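Local coordinates for probable molybdenum cofactor guanylyltransferase (Aquifex aeolicus, PDB 2E8B), which probably transfers a GMP moiety from GTP to the molybdenum-molybdopterin cofactor, forming its guanine dinucleotide and releasing diphosphate in a magnesium-dependent reaction, at residues A[17-22]-A[41-46]; A[51-56]-A[113-118]; A[57-62]-A[68-73]; A[75-80]-A[84-89]; A[127-132]-A[180-185]. All coordinates share one frame; numbering follows the deposited sequence.

Interaction 1 of 5, residues A[17-22]-A[41-46]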
# COMPACT_ATOMS: atom_id res chain seq x y z
N CYS A 17 0.64 7.41 -5.56
CA CYS A 17 0.77 6.26 -4.67
C CYS A 17 0.09 6.54 -3.33
O CYS A 17 0.14 7.65 -2.81
CB CYS A 17 2.25 5.96 -4.44
SG CYS A 17 2.65 4.61 -3.29
N TYR A 18 -0.53 5.50 -2.78
CA TYR A 18 -1.20 5.60 -1.49
C TYR A 18 -0.49 4.70 -0.50
O TYR A 18 -0.37 3.50 -0.73
CB TYR A 18 -2.65 5.17 -1.63
CG TYR A 18 -3.45 6.15 -2.44
CD1 TYR A 18 -3.48 6.06 -3.82
CD2 TYR A 18 -4.12 7.20 -1.82
CE1 TYR A 18 -4.14 7.00 -4.58
CE2 TYR A 18 -4.80 8.16 -2.57
CZ TYR A 18 -4.80 8.05 -3.96
OH TYR A 18 -5.46 8.98 -4.71
N VAL A 19 0.01 5.29 0.58
CA VAL A 19 0.71 4.54 1.61
C VAL A 19 -0.31 4.28 2.71
O VAL A 19 -0.84 5.22 3.31
CB VAL A 19 1.90 5.35 2.18
CG1 VAL A 19 2.54 4.60 3.33
CG2 VAL A 19 2.92 5.60 1.08
N LEU A 20 -0.59 3.01 2.96
CA LEU A 20 -1.58 2.62 3.96
C LEU A 20 -1.01 2.59 5.38
O LEU A 20 -0.15 1.78 5.69
CB LEU A 20 -2.16 1.25 3.60
CG LEU A 20 -2.69 1.12 2.17
CD1 LEU A 20 -3.33 -0.25 1.97
CD2 LEU A 20 -3.72 2.21 1.91
N ALA A 21 -1.51 3.49 6.23
CA ALA A 21 -1.06 3.59 7.61
C ALA A 21 -1.94 2.85 8.61
O ALA A 21 -1.55 2.65 9.76
CB ALA A 21 -0.94 5.05 8.01
N GLY A 22 -3.15 2.48 8.19
CA GLY A 22 -4.07 1.76 9.06
C GLY A 22 -4.79 2.54 10.14
O GLY A 22 -4.92 3.76 10.10
N LYS A 41 9.24 5.28 12.15
CA LYS A 41 10.41 5.48 11.30
C LYS A 41 10.22 4.67 10.03
O LYS A 41 10.63 5.08 8.94
CB LYS A 41 11.68 5.01 12.02
CG LYS A 41 12.04 5.83 13.24
CD LYS A 41 12.35 7.28 12.88
CE LYS A 41 13.54 7.38 11.94
NZ LYS A 41 13.93 8.80 11.69
N VAL A 42 9.59 3.51 10.18
CA VAL A 42 9.34 2.63 9.05
C VAL A 42 8.42 3.29 8.02
O VAL A 42 8.75 3.36 6.84
CB VAL A 42 8.73 1.29 9.50
CG1 VAL A 42 8.30 0.47 8.29
CG2 VAL A 42 9.76 0.51 10.32
N ILE A 43 7.26 3.79 8.46
CA ILE A 43 6.35 4.41 7.50
C ILE A 43 6.97 5.67 6.91
O ILE A 43 6.72 6.02 5.75
CB ILE A 43 4.97 4.75 8.12
CG1 ILE A 43 3.99 5.10 7.00
CG2 ILE A 43 5.08 5.91 9.10
CD1 ILE A 43 2.54 5.26 7.45
N GLU A 44 7.79 6.36 7.70
CA GLU A 44 8.47 7.55 7.21
C GLU A 44 9.35 7.15 6.03
O GLU A 44 9.36 7.82 5.00
CB GLU A 44 9.33 8.16 8.32
CG GLU A 44 10.00 9.47 7.96
CD GLU A 44 10.84 10.03 9.10
OE1 GLU A 44 11.83 9.38 9.49
OE2 GLU A 44 10.50 11.11 9.62
N ARG A 45 10.07 6.05 6.19
CA ARG A 45 10.94 5.57 5.13
C ARG A 45 10.16 5.14 3.89
O ARG A 45 10.56 5.42 2.76
CB ARG A 45 11.80 4.40 5.62
CG ARG A 45 12.79 4.77 6.72
CD ARG A 45 13.98 3.81 6.73
NE ARG A 45 13.62 2.45 7.12
CZ ARG A 45 13.39 2.07 8.38
NH1 ARG A 45 13.47 2.95 9.37
NH2 ARG A 45 13.06 0.81 8.64
N VAL A 46 9.03 4.46 4.11
CA VAL A 46 8.21 4.00 2.99
C VAL A 46 7.69 5.21 2.22
O VAL A 46 7.65 5.20 0.99
CB VAL A 46 7.01 3.17 3.47
CG1 VAL A 46 6.09 2.85 2.31
CG2 VAL A 46 7.50 1.88 4.11

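Interaction 2 of 5, residues A[51-56]-A[113-118]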
# COMPACT_ATOMS: atom_id res chain seq x y z
N LYS A 51 7.86 8.82 -2.54
CA LYS A 51 8.06 10.15 -3.13
C LYS A 51 9.19 10.18 -4.14
O LYS A 51 9.22 11.05 -5.01
CB LYS A 51 8.31 11.19 -2.04
CG LYS A 51 7.04 11.72 -1.38
CD LYS A 51 6.46 12.96 -2.08
CE LYS A 51 5.94 12.69 -3.50
NZ LYS A 51 6.97 12.92 -4.55
N SER A 52 10.13 9.24 -4.04
CA SER A 52 11.25 9.21 -4.98
C SER A 52 10.82 8.63 -6.32
O SER A 52 11.53 8.76 -7.32
CB SER A 52 12.43 8.40 -4.41
OG SER A 52 12.19 7.00 -4.41
N VAL A 53 9.65 8.01 -6.33
CA VAL A 53 9.11 7.40 -7.54
C VAL A 53 7.87 8.08 -8.12
O VAL A 53 7.70 8.14 -9.34
CB VAL A 53 8.77 5.91 -7.29
CG1 VAL A 53 8.03 5.32 -8.49
CG2 VAL A 53 10.04 5.12 -7.01
N PHE A 54 6.99 8.59 -7.26
CA PHE A 54 5.74 9.20 -7.71
C PHE A 54 5.61 10.71 -7.53
O PHE A 54 6.15 11.28 -6.58
CB PHE A 54 4.57 8.51 -7.01
CG PHE A 54 4.56 7.02 -7.18
CD1 PHE A 54 4.10 6.45 -8.37
CD2 PHE A 54 5.03 6.18 -6.17
CE1 PHE A 54 4.11 5.06 -8.54
CE2 PHE A 54 5.03 4.80 -6.33
CZ PHE A 54 4.57 4.24 -7.52
N LYS A 55 4.87 11.33 -8.43
CA LYS A 55 4.63 12.77 -8.40
C LYS A 55 3.80 13.14 -7.17
O LYS A 55 4.01 14.18 -6.55
CB LYS A 55 3.90 13.22 -9.67
CG LYS A 55 4.59 12.78 -10.95
CD LYS A 55 3.80 13.13 -12.20
CE LYS A 55 3.73 14.64 -12.43
NZ LYS A 55 3.16 14.97 -13.76
N GLU A 56 2.85 12.27 -6.83
CA GLU A 56 2.00 12.50 -5.67
C GLU A 56 1.91 11.26 -4.79
O GLU A 56 1.73 10.15 -5.29
CB GLU A 56 0.60 12.92 -6.12
CG GLU A 56 0.60 14.15 -7.01
CD GLU A 56 -0.80 14.70 -7.25
OE1 GLU A 56 -1.68 13.92 -7.68
OE2 GLU A 56 -1.01 15.91 -7.01
N GLU A 113 13.59 0.31 -6.21
CA GLU A 113 13.71 -0.66 -7.30
C GLU A 113 12.58 -1.69 -7.29
O GLU A 113 12.14 -2.15 -8.34
CB GLU A 113 15.05 -1.39 -7.24
CG GLU A 113 16.25 -0.49 -7.48
CD GLU A 113 16.91 -0.05 -6.18
OE1 GLU A 113 16.20 0.44 -5.28
OE2 GLU A 113 18.15 -0.19 -6.07
N THR A 114 12.11 -2.04 -6.10
CA THR A 114 11.02 -3.01 -6.00
C THR A 114 9.75 -2.39 -6.56
O THR A 114 9.01 -3.04 -7.30
CB THR A 114 10.81 -3.42 -4.54
OG1 THR A 114 12.02 -4.00 -4.04
CG2 THR A 114 9.68 -4.44 -4.43
N VAL A 115 9.51 -1.13 -6.22
CA VAL A 115 8.33 -0.44 -6.71
C VAL A 115 8.41 -0.31 -8.23
O VAL A 115 7.43 -0.56 -8.94
CB VAL A 115 8.22 0.96 -6.09
CG1 VAL A 115 7.06 1.72 -6.71
CG2 VAL A 115 8.04 0.84 -4.59
N LEU A 116 9.58 0.07 -8.72
CA LEU A 116 9.78 0.25 -10.16
C LEU A 116 9.62 -1.05 -10.94
O LEU A 116 9.10 -1.04 -12.05
CB LEU A 116 11.15 0.87 -10.42
CG LEU A 116 11.30 2.30 -9.89
CD1 LEU A 116 12.70 2.78 -10.18
CD2 LEU A 116 10.27 3.23 -10.53
N TYR A 117 10.06 -2.17 -10.36
CA TYR A 117 9.93 -3.45 -11.06
C TYR A 117 8.45 -3.79 -11.20
O TYR A 117 8.01 -4.31 -12.23
CB TYR A 117 10.64 -4.58 -10.30
CG TYR A 117 10.71 -5.87 -11.10
CD1 TYR A 117 11.56 -6.00 -12.19
CD2 TYR A 117 9.91 -6.97 -10.76
CE1 TYR A 117 11.62 -7.18 -12.93
CE2 TYR A 117 9.96 -8.16 -11.50
CZ TYR A 117 10.82 -8.25 -12.58
OH TYR A 117 10.86 -9.40 -13.33
N VAL A 118 7.67 -3.49 -10.16
CA VAL A 118 6.24 -3.76 -10.22
C VAL A 118 5.60 -2.87 -11.29
O VAL A 118 4.81 -3.35 -12.10
CB VAL A 118 5.55 -3.53 -8.86
CG1 VAL A 118 4.03 -3.67 -9.00
CG2 VAL A 118 6.06 -4.57 -7.87

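Interaction 3 of 5, residues A[57-62]-A[68-73]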
# COMPACT_ATOMS: atom_id res chain seq x y z
N VAL A 57 2.04 11.46 -3.49
CA VAL A 57 1.97 10.38 -2.51
C VAL A 57 1.06 10.80 -1.38
O VAL A 57 1.21 11.88 -0.81
CB VAL A 57 3.36 10.05 -1.93
CG1 VAL A 57 3.26 8.88 -0.97
CG2 VAL A 57 4.34 9.74 -3.04
N TYR A 58 0.09 9.94 -1.04
CA TYR A 58 -0.83 10.24 0.04
C TYR A 58 -0.74 9.17 1.11
O TYR A 58 -0.40 8.02 0.82
CB TYR A 58 -2.27 10.29 -0.47
CG TYR A 58 -2.50 11.26 -1.60
CD1 TYR A 58 -2.34 10.86 -2.92
CD2 TYR A 58 -2.87 12.58 -1.35
CE1 TYR A 58 -2.53 11.75 -3.97
CE2 TYR A 58 -3.06 13.48 -2.40
CZ TYR A 58 -2.88 13.06 -3.70
OH TYR A 58 -3.06 13.93 -4.75
N ILE A 59 -1.04 9.56 2.34
CA ILE A 59 -1.04 8.63 3.45
C ILE A 59 -2.50 8.35 3.77
O ILE A 59 -3.29 9.29 3.95
CB ILE A 59 -0.38 9.24 4.71
CG1 ILE A 59 1.07 9.63 4.41
CG2 ILE A 59 -0.48 8.26 5.86
CD1 ILE A 59 1.99 8.45 4.13
N VAL A 60 -2.88 7.08 3.82
CA VAL A 60 -4.25 6.73 4.14
C VAL A 60 -4.26 6.37 5.62
O VAL A 60 -3.59 5.42 6.04
CB VAL A 60 -4.74 5.53 3.32
CG1 VAL A 60 -6.13 5.11 3.80
CG2 VAL A 60 -4.78 5.89 1.84
N ALA A 61 -4.99 7.14 6.43
CA ALA A 61 -5.05 6.88 7.86
C ALA A 61 -6.38 7.33 8.45
O ALA A 61 -7.09 8.14 7.86
CB ALA A 61 -3.91 7.60 8.56
N LYS A 62 -6.71 6.80 9.63
CA LYS A 62 -7.96 7.15 10.31
C LYS A 62 -7.81 8.40 11.17
O LYS A 62 -8.80 9.00 11.59
CB LYS A 62 -8.43 5.99 11.20
CG LYS A 62 -8.74 4.69 10.47
CD LYS A 62 -9.37 3.68 11.42
CE LYS A 62 -9.60 2.34 10.74
NZ LYS A 62 -10.58 2.44 9.62
N SER A 68 0.92 13.74 11.41
CA SER A 68 1.37 15.07 11.05
C SER A 68 2.89 15.09 10.94
O SER A 68 3.46 15.89 10.20
CB SER A 68 0.93 16.09 12.10
OG SER A 68 -0.48 16.09 12.25
N PHE A 69 3.54 14.19 11.68
CA PHE A 69 5.00 14.12 11.68
C PHE A 69 5.60 13.75 10.32
O PHE A 69 6.80 13.90 10.11
CB PHE A 69 5.48 13.13 12.75
CG PHE A 69 5.27 11.68 12.41
CD1 PHE A 69 6.24 10.97 11.71
CD2 PHE A 69 4.10 11.03 12.79
CE1 PHE A 69 6.05 9.62 11.40
CE2 PHE A 69 3.90 9.68 12.48
CZ PHE A 69 4.89 8.98 11.79
N LEU A 70 4.76 13.26 9.40
CA LEU A 70 5.23 12.89 8.08
C LEU A 70 5.26 14.07 7.11
O LEU A 70 5.83 13.97 6.03
CB LEU A 70 4.35 11.78 7.49
CG LEU A 70 4.45 10.40 8.16
CD1 LEU A 70 3.45 9.45 7.51
CD2 LEU A 70 5.87 9.86 8.01
N ASN A 71 4.66 15.18 7.52
CA ASN A 71 4.62 16.38 6.68
C ASN A 71 4.04 15.99 5.32
O ASN A 71 4.50 16.46 4.28
CB ASN A 71 6.04 16.93 6.48
CG ASN A 71 6.05 18.26 5.75
OD1 ASN A 71 7.05 18.64 5.14
ND2 ASN A 71 4.95 18.99 5.84
N ALA A 72 3.02 15.14 5.35
CA ALA A 72 2.40 14.65 4.13
C ALA A 72 0.89 14.78 4.09
O ALA A 72 0.23 14.84 5.13
CB ALA A 72 2.78 13.20 3.91
N PRO A 73 0.31 14.82 2.88
CA PRO A 73 -1.14 14.93 2.74
C PRO A 73 -1.80 13.61 3.15
O PRO A 73 -1.38 12.54 2.70
CB PRO A 73 -1.31 15.24 1.25
CG PRO A 73 -0.17 14.52 0.63
CD PRO A 73 0.98 14.82 1.57

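Interaction 4 of 5, residues A[75-80]-A[84-89]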
# COMPACT_ATOMS: atom_id res chain seq x y z
N VAL A 75 -5.21 11.17 3.38
CA VAL A 75 -6.53 10.88 2.84
C VAL A 75 -7.19 10.13 3.98
O VAL A 75 -6.72 9.06 4.38
CB VAL A 75 -6.46 10.02 1.57
CG1 VAL A 75 -7.86 9.64 1.13
CG2 VAL A 75 -5.76 10.80 0.45
N LEU A 76 -8.25 10.70 4.52
CA LEU A 76 -8.94 10.13 5.67
C LEU A 76 -9.80 8.88 5.47
O LEU A 76 -10.70 8.85 4.64
CB LEU A 76 -9.81 11.21 6.32
CG LEU A 76 -10.40 10.89 7.69
CD1 LEU A 76 -9.28 10.81 8.71
CD2 LEU A 76 -11.41 11.95 8.09
N ASP A 77 -9.48 7.86 6.26
CA ASP A 77 -10.22 6.60 6.29
C ASP A 77 -11.25 6.89 7.38
O ASP A 77 -10.91 6.94 8.57
CB ASP A 77 -9.27 5.48 6.71
CG ASP A 77 -9.99 4.19 7.06
OD1 ASP A 77 -11.23 4.20 7.19
OD2 ASP A 77 -9.30 3.16 7.23
N GLU A 78 -12.50 7.10 6.98
CA GLU A 78 -13.56 7.46 7.91
C GLU A 78 -14.28 6.30 8.61
O GLU A 78 -15.17 6.52 9.42
CB GLU A 78 -14.59 8.33 7.18
CG GLU A 78 -13.93 9.45 6.37
CD GLU A 78 -14.92 10.27 5.56
OE1 GLU A 78 -15.60 11.14 6.15
OE2 GLU A 78 -15.03 10.04 4.34
N PHE A 79 -13.88 5.07 8.29
CA PHE A 79 -14.49 3.90 8.91
C PHE A 79 -13.92 3.63 10.29
O PHE A 79 -12.77 3.96 10.57
CB PHE A 79 -14.27 2.67 8.03
CG PHE A 79 -15.00 2.72 6.72
CD1 PHE A 79 -14.46 3.40 5.63
CD2 PHE A 79 -16.24 2.09 6.58
CE1 PHE A 79 -15.14 3.45 4.42
CE2 PHE A 79 -16.92 2.14 5.38
CZ PHE A 79 -16.37 2.82 4.29
N GLU A 80 -14.73 3.03 11.15
CA GLU A 80 -14.32 2.68 12.50
C GLU A 80 -13.50 1.39 12.47
O GLU A 80 -12.47 1.27 13.15
CB GLU A 80 -15.54 2.48 13.40
CG GLU A 80 -16.44 3.70 13.53
CD GLU A 80 -15.77 4.85 14.26
OE1 GLU A 80 -15.33 4.65 15.41
OE2 GLU A 80 -15.69 5.96 13.69
N SER A 84 -7.60 -3.90 5.99
CA SER A 84 -6.82 -3.49 4.83
C SER A 84 -7.70 -3.17 3.62
O SER A 84 -7.40 -2.24 2.87
CB SER A 84 -5.82 -4.58 4.45
OG SER A 84 -4.89 -4.77 5.50
N ILE A 85 -8.78 -3.92 3.45
CA ILE A 85 -9.67 -3.69 2.31
C ILE A 85 -10.32 -2.31 2.40
O ILE A 85 -10.65 -1.71 1.38
CB ILE A 85 -10.75 -4.80 2.20
CG1 ILE A 85 -11.44 -4.70 0.83
CG2 ILE A 85 -11.76 -4.68 3.31
CD1 ILE A 85 -12.40 -5.85 0.54
N ILE A 86 -10.49 -1.81 3.62
CA ILE A 86 -11.09 -0.48 3.81
C ILE A 86 -10.08 0.60 3.44
O ILE A 86 -10.45 1.66 2.94
CB ILE A 86 -11.57 -0.31 5.27
CG1 ILE A 86 -12.79 -1.21 5.49
CG2 ILE A 86 -11.90 1.16 5.54
CD1 ILE A 86 -13.39 -1.14 6.88
N GLY A 87 -8.80 0.33 3.68
CA GLY A 87 -7.78 1.30 3.31
C GLY A 87 -7.68 1.36 1.79
O GLY A 87 -7.47 2.42 1.20
N LEU A 88 -7.83 0.19 1.17
CA LEU A 88 -7.79 0.08 -0.28
C LEU A 88 -8.96 0.84 -0.89
O LEU A 88 -8.80 1.58 -1.85
CB LEU A 88 -7.86 -1.40 -0.69
CG LEU A 88 -7.73 -1.74 -2.18
CD1 LEU A 88 -6.39 -1.26 -2.69
CD2 LEU A 88 -7.86 -3.24 -2.38
N TYR A 89 -10.14 0.65 -0.31
CA TYR A 89 -11.34 1.33 -0.77
C TYR A 89 -11.12 2.84 -0.69
O TYR A 89 -11.40 3.58 -1.64
CB TYR A 89 -12.54 0.93 0.10
CG TYR A 89 -13.75 1.82 -0.05
CD1 TYR A 89 -14.56 1.75 -1.17
CD2 TYR A 89 -14.06 2.76 0.94
CE1 TYR A 89 -15.66 2.59 -1.32
CE2 TYR A 89 -15.16 3.61 0.80
CZ TYR A 89 -15.95 3.52 -0.33
OH TYR A 89 -17.03 4.36 -0.48

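Interaction 5 of 5, residues A[127-132]-A[180-185]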
# COMPACT_ATOMS: atom_id res chain seq x y z
N SER A 127 -1.91 -5.72 -10.25
CA SER A 127 -0.63 -6.41 -10.31
C SER A 127 -0.02 -6.22 -8.93
O SER A 127 0.20 -5.09 -8.49
CB SER A 127 0.28 -5.80 -11.37
OG SER A 127 -0.16 -6.17 -12.67
N VAL A 128 0.22 -7.33 -8.24
CA VAL A 128 0.79 -7.26 -6.91
C VAL A 128 2.05 -8.09 -6.80
O VAL A 128 2.23 -9.09 -7.50
CB VAL A 128 -0.21 -7.74 -5.85
CG1 VAL A 128 -1.27 -6.67 -5.60
CG2 VAL A 128 -0.86 -9.03 -6.31
N ALA A 129 2.93 -7.66 -5.90
CA ALA A 129 4.20 -8.33 -5.67
C ALA A 129 4.01 -9.73 -5.09
O ALA A 129 3.14 -9.95 -4.25
CB ALA A 129 5.06 -7.49 -4.73
N LYS A 130 4.84 -10.66 -5.53
CA LYS A 130 4.77 -12.04 -5.06
C LYS A 130 6.14 -12.63 -4.75
O LYS A 130 7.00 -12.73 -5.62
CB LYS A 130 4.06 -12.91 -6.11
CG LYS A 130 4.00 -14.40 -5.77
CD LYS A 130 3.13 -14.67 -4.56
CE LYS A 130 3.07 -16.15 -4.23
NZ LYS A 130 2.45 -16.95 -5.33
N THR A 131 6.33 -12.99 -3.49
CA THR A 131 7.55 -13.64 -3.04
C THR A 131 6.98 -14.98 -2.61
O THR A 131 6.25 -15.60 -3.37
CB THR A 131 8.18 -12.94 -1.82
OG1 THR A 131 7.24 -12.91 -0.74
CG2 THR A 131 8.59 -11.52 -2.16
N GLU A 132 7.30 -15.43 -1.40
CA GLU A 132 6.73 -16.67 -0.90
C GLU A 132 5.29 -16.34 -0.55
O GLU A 132 4.40 -17.19 -0.60
CB GLU A 132 7.47 -17.14 0.36
CG GLU A 132 8.88 -17.63 0.10
CD GLU A 132 8.89 -18.87 -0.76
OE1 GLU A 132 8.23 -19.86 -0.37
OE2 GLU A 132 9.55 -18.86 -1.82
N TYR A 180 13.84 -9.59 -0.08
CA TYR A 180 13.98 -9.14 1.30
C TYR A 180 13.34 -7.77 1.52
O TYR A 180 13.02 -7.41 2.66
CB TYR A 180 15.46 -9.09 1.69
CG TYR A 180 16.20 -7.86 1.22
CD1 TYR A 180 16.68 -7.76 -0.08
CD2 TYR A 180 16.40 -6.78 2.08
CE1 TYR A 180 17.34 -6.62 -0.52
CE2 TYR A 180 17.07 -5.63 1.65
CZ TYR A 180 17.54 -5.56 0.35
OH TYR A 180 18.20 -4.44 -0.09
N THR A 181 13.13 -7.01 0.45
CA THR A 181 12.55 -5.68 0.57
C THR A 181 11.07 -5.74 0.96
O THR A 181 10.46 -4.71 1.24
CB THR A 181 12.68 -4.87 -0.74
OG1 THR A 181 11.86 -5.45 -1.76
CG2 THR A 181 14.13 -4.85 -1.20
N LEU A 182 10.51 -6.94 0.98
CA LEU A 182 9.09 -7.11 1.32
C LEU A 182 8.86 -7.69 2.71
O LEU A 182 7.73 -8.01 3.08
CB LEU A 182 8.42 -8.00 0.26
CG LEU A 182 8.16 -7.27 -1.06
CD1 LEU A 182 8.20 -8.23 -2.23
CD2 LEU A 182 6.81 -6.57 -0.98
N LEU A 183 9.93 -7.84 3.49
CA LEU A 183 9.80 -8.39 4.83
C LEU A 183 9.16 -7.38 5.78
O LEU A 183 9.15 -6.17 5.52
CB LEU A 183 11.18 -8.79 5.37
CG LEU A 183 11.90 -9.92 4.63
CD1 LEU A 183 13.31 -10.08 5.18
CD2 LEU A 183 11.12 -11.22 4.80
N ASN A 184 8.61 -7.87 6.89
CA ASN A 184 8.00 -7.00 7.88
C ASN A 184 8.93 -6.98 9.09
O ASN A 184 9.92 -7.69 9.11
CB ASN A 184 6.62 -7.52 8.31
CG ASN A 184 5.70 -7.79 7.14
OD1 ASN A 184 5.86 -8.78 6.42
ND2 ASN A 184 4.74 -6.89 6.93
N MET A 185 8.61 -6.14 10.07
CA MET A 185 9.42 -6.06 11.28
C MET A 185 8.92 -6.98 12.40
O MET A 185 7.73 -6.97 12.73
CB MET A 185 9.33 -4.66 11.89
CG MET A 185 10.30 -3.63 11.30
SD MET A 185 11.99 -3.75 11.97
CE MET A 185 12.83 -4.58 10.66

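Interaction 1 of 5, residues A[17-22]-A[41-46]
V19 and A21 on strand 17-22 touch I43 and V46 on helix 41-46, whose N-to-C direction is nearly antiparallel to that of the strand, at 172°. The axes of these short segments approach to 9.8 Å, a spacing that fits a helix lying on a sheet with one layer of side chains between them. CA of A21 is 7.5 Å from CA of I43, and CA of V19 is 7.6 Å from CA of V46, so a two-residue step on the strand matches a three-residue step on the helix. The pair opens the beta-alpha-beta unit of strand 16-22, helix 32-51 and strand 56-61, within the GT-A nucleotide-binding fold of this family. V19 uses one branch for both helix residues: with CG1 anti to the backbone N (chi1 175°), that methyl lies 4.0 Å from I43 CG1 and 4.1 Å from V46 CG1. I43 is extended through both torsions, which carries its CD1 to 3.5 Å from A21 CB. A21 belongs with L20 and G22 to the predicted GTP site, so I43 packs directly against a residue of that site. On the strand side V57 and I59 touch V19, while V46 also touches L103 of strand 99-104.

Interaction 2 of 5, residues A[51-56]-A[113-118]
Apolar contacts join the two segments: V53 and F54 meet V115 and L116, all four buried, and no hydrogen bond crosses between them. V53 CG1 lies 3.7 Å from L116 CD2 and 4.1 Å from V115 CG1, while V53 CG2 also approaches L116 CD2, at 4.0 Å. V53 and the two helix side chains run alongside each other in opposite senses. V115 presents CG1, held anti to its own backbone N (chi1 175°), obliquely to the far end of the F54 ring, with 3.6 Å to CZ and 3.7 Å to CE2. Segment 51-56 is the connection from helix 32-51 into strand 56-61, the return half of a beta-alpha-beta crossover, and through V53 and F54 it packs on helix 112-120. The F54 ring has two further neighbours: V53 CG1, 3.6 Å above its plane and over its centre, and F101 of strand 99-104, with planes at about 35°. The one side-chain hydrogen bond within the segment runs from K51 NZ to F54 O at 2.7 Å, with the donor nearly in line with the carbonyl, and ties the end of the helix to the backbone that follows.

Interaction 3 of 5, residues A[57-62]-A[68-73]
The Y58 ring meets P73 obliquely, with CD2 of Y58 3.9 Å from CG of P73 and the two side chains crossing at about a right angle. Outside the two segments the Y58 ring also meets Y18, planes at about 20°, and H94, edge-to-face. The ring of F69 has L70 CG over one face, offset toward the rim. P73 also brings its CG to 3.3 Å from V57 O, so the same ring carbon touches both a strand carbonyl and the Y58 ring. The carbonyl of P73 makes the backbone link of the contact: I59 N donates to P73 O at 3.0 Å with an angle of 169° at the hydrogen. A weaker CA-H...O contact joins Y58 CA to the same oxygen, at 3.6 Å. The apolar part centres on I59, where chi1 of -60° sets CG1 4.0 Å from A72 CB and lets the chain go on to L70, with I59 CD1 3.8 Å from L70 CD1. The bond to P73 O leads directly into the parallel pairing of strand 56-61 with strand 74-76, continued by I59 and V75. Strand 16-22 pairs with the other edge of 56-61, and V57 and A72 both touch Y47 of helix 32-51.

Interaction 4 of 5, residues A[75-80]-A[84-89]
D77 has CG anti to its backbone N (chi1 167°), and this swings the carboxylate toward CG2 of I86. F79 turns its CG opposite the carbonyl carbon (chi1 -68°), which brings its ring against both I86 and Y89. I86 CG2 is the hub: it lies 3.4 Å from F79 CD1 and 3.5 Å from D77 OD1. The F79 and Y89 rings form an oblique pair with centroids 5.8 Å apart and planes at 80°, and Y89 CE2 stands at the edge of the F79 ring, 3.6 Å from CE1. An alanine in place of F79 is likely to open a gap beside I86 CG2 and leave the Y89 ring without its aromatic partner. D77 OD1 accepts from F79 N at 3.0 Å and 148°, closing an Asx turn, and the same oxygen lies in the plane of the F79 ring, at its edge. These contacts lie where the chain leaves strand 74-76 and turns back into helix 84-94. The carboxylate of D77 is held at both oxygens, OD1 by the turn and OD2 by a salt bridge with K62, which probably restrains the orientation of this buried, predicted GTP-binding residue, while I86 gives it an apolar flank.

Interaction 5 of 5, residues A[127-132]-A[180-185]
L182 is the residue of 180-185 that touches segment 127-132, meeting A129 on the strand and T131 just past its end, and the chain reaches it through a short 3-10 turn. At the start of that turn Y180 O accepts from L183 N at 3.2 Å, and the T181 methyl CG2 lies over one face of the Y180 ring, offset toward its rim. T181 turns its hydroxyl elsewhere, to L178 O and to T114 OG1 on helix 112-120. In L182, chi1 of -75° and chi2 of 150° together put CD1 by A129 and T131. This methyl is 4.1 Å from A129 CB and 3.3 Å from T131 CG2, a tight pair. I174 and H135 touch the same leucine from outside the two segments. Beyond L182 the chain runs on as loop, and M185 packs on P108. The contact joins the C-terminal tail to the outgoing end of strand 126-130, which pairs with strands 134-135, 140-142 and 170-173. No hydrogen bond crosses it: T131 offers its methyl to L182 while its OG1 bonds to K133 N, so the threonine divides its two branches, and between the two segments the contact is purely hydrocarbon.

Overall arrangement
Along the chain interaction 1 comes first and interaction 2 then closes a long loop that holds interactions 3 and 4, with interaction 5 last. Interactions 1 and 3 have centres about 8 Å apart and share the central sheet, where strand 16-22 pairs with 56-61; interaction 4 extends this through strand 74-76, about 13 Å from interaction 3, centre to centre. Interactions 1 and 4 hold predicted GTP-site residues (L20, A21, G22; D77), and I59 of interaction 3 lies near A21. Interaction 2 lies near the opposite end of strand 16-22, where E56 O receives C17 N. The centre of interaction 5 is about 23 Å from that of interaction 3, but T114 and T181 connect it to interaction 2.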